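Local coordinates for protein succinyl-CoA:3-ketoacid coenzyme A transferase subunit B (Helicobacter pylori, PDB 3RRL) that catalyses transfer of coenzyme A from succinyl-CoA to a 3-oxo acid, giving a 3-oxoacyl-CoA and succinate, as one subunit of the transferase, at residues V190-D193 / Q194-K198. Numbering follows the deposited sequence.
Sequences VSLD and QVKEK
From Ser191, in an extended conformation, the chain turns into the first turn of helix 192-198, where Val195 N, Lys196 N and Glu197 N donate to the carbonyls of Ser191, Leu192 and Asp193, four residues back in each case. At the N-cap, Ser191 and Gln194 grip each other reciprocally. Ser191 OG, which a chi1 of 85° tucks back over the main chain, lies 2.8 Å from Gln194 N and accepts its hydrogen. In return the glutamine chain, bent at chi2 (145°), folds back toward the cap, and Gln194 OE1 accepts from Ser191 N at 2.9 Å; that donor stands above the amide plane, 45° out of it. Two backbone N-H groups near the helix start are thus satisfied by side chains. Beside the box, Val190 CG1 meets Val195 CG2 at 3.9 Å, the side chains crossing at about a right angle, and Val195 continues inward onto Phe174 and Leu186. The extended Lys196 runs obliquely past Leu192, with Lys196 CE 3.8 Å from Leu192 CG, and Lys196 NZ stays 4.2 Å from Asp193 OD1, too far for a salt bridge, though the opposite charges are near. Leu192 also rests on Leu183. The arrangement is a capping box, here starting the helix that links strand 180-186 to strand 204-205 in a beta-alpha-beta unit.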
loop_
_atom_site.group_PDB
_atom_site.type_symbol
_atom_site.label_atom_id
_atom_site.label_comp_id
_atom_site.label_asym_id
_atom_site.label_seq_id
_atom_site.Cartn_x
_atom_site.Cartn_y
_atom_site.Cartn_z
ATOM N N VAL B 190 1.825 12.304 -47.379
ATOM C CA VAL B 190 2.640 11.096 -47.372
ATOM C C VAL B 190 1.984 9.993 -48.206
ATOM O O VAL B 190 0.760 9.839 -48.205
ATOM C CB VAL B 190 2.909 10.609 -45.931
ATOM C CG1 VAL B 190 3.704 9.309 -45.945
ATOM C CG2 VAL B 190 3.659 11.681 -45.144
ATOM N N SER B 191 2.802 9.225 -48.918
ATOM C CA SER B 191 2.286 8.232 -49.851
ATOM C C SER B 191 2.419 6.837 -49.275
ATOM O O SER B 191 3.317 6.569 -48.476
ATOM C CB SER B 191 3.034 8.290 -51.181
ATOM O OG SER B 191 4.214 7.511 -51.108
ATOM N N LEU B 192 1.508 5.956 -49.666
ATOM C CA LEU B 192 1.588 4.564 -49.256
ATOM C C LEU B 192 2.988 4.012 -49.518
ATOM O O LEU B 192 3.577 3.346 -48.664
ATOM C CB LEU B 192 0.534 3.728 -49.987
ATOM C CG LEU B 192 0.550 2.224 -49.695
ATOM C CD1 LEU B 192 0.584 1.948 -48.203
ATOM C CD2 LEU B 192 -0.637 1.518 -50.346
ATOM N N ASP B 193 3.525 4.306 -50.694
ATOM C CA ASP B 193 4.835 3.789 -51.079
ATOM C C ASP B 193 5.975 4.343 -50.227
ATOM O O ASP B 193 6.952 3.640 -49.965
ATOM C CB ASP B 193 5.106 4.043 -52.566
ATOM C CG ASP B 193 4.498 2.974 -53.463
ATOM O OD1 ASP B 193 3.462 2.378 -53.084
ATOM O OD2 ASP B 193 5.063 2.727 -54.548
ATOM N N GLN B 194 5.864 5.602 -49.815
ATOM C CA GLN B 194 6.857 6.188 -48.917
ATOM C C GLN B 194 6.918 5.403 -47.605
ATOM O O GLN B 194 7.991 5.194 -47.040
ATOM C CB GLN B 194 6.542 7.662 -48.638
ATOM C CG GLN B 194 7.264 8.630 -49.562
ATOM C CD GLN B 194 6.434 9.862 -49.895
ATOM O OE1 GLN B 194 5.476 10.193 -49.192
ATOM N NE2 GLN B 194 6.796 10.544 -50.983
ATOM N N VAL B 195 5.758 4.966 -47.130
ATOM C CA VAL B 195 5.683 4.203 -45.889
ATOM C C VAL B 195 6.262 2.800 -46.062
ATOM O O VAL B 195 7.068 2.353 -45.248
ATOM C CB VAL B 195 4.235 4.115 -45.364
ATOM C CG1 VAL B 195 4.183 3.295 -44.092
ATOM C CG2 VAL B 195 3.685 5.503 -45.114
ATOM N N LYS B 196 5.860 2.109 -47.123
ATOM C CA LYS B 196 6.404 0.786 -47.399
ATOM C C LYS B 196 7.917 0.863 -47.480
ATOM O O LYS B 196 8.630 0.038 -46.905
ATOM C CB LYS B 196 5.867 0.243 -48.720
ATOM C CG LYS B 196 4.386 -0.048 -48.744
ATOM C CD LYS B 196 3.997 -0.565 -50.121
ATOM C CE LYS B 196 2.537 -0.968 -50.197
ATOM N NZ LYS B 196 2.159 -1.277 -51.607
ATOM N N GLU B 197 8.393 1.865 -48.208
ATOM C CA GLU B 197 9.814 2.067 -48.427
ATOM C C GLU B 197 10.562 2.303 -47.119
ATOM O O GLU B 197 11.666 1.795 -46.920
ATOM C CB GLU B 197 10.009 3.259 -49.360
ATOM C CG GLU B 197 11.453 3.620 -49.643
ATOM C CD GLU B 197 11.569 4.827 -50.557
ATOM O OE1 GLU B 197 10.761 5.770 -50.396
ATOM O OE2 GLU B 197 12.455 4.828 -51.441
ATOM N N LYS B 198 9.958 3.074 -46.223
ATOM C CA LYS B 198 10.634 3.457 -44.988
ATOM C C LYS B 198 10.347 2.538 -43.800
ATOM O O LYS B 198 10.750 2.830 -42.678
ATOM C CB LYS B 198 10.354 4.919 -44.637
ATOM C CG LYS B 198 11.004 5.905 -45.595
ATOM C CD LYS B 198 11.007 7.309 -45.019
ATOM C CE LYS B 198 11.716 8.283 -45.944
ATOM N NZ LYS B 198 11.893 9.616 -45.296
#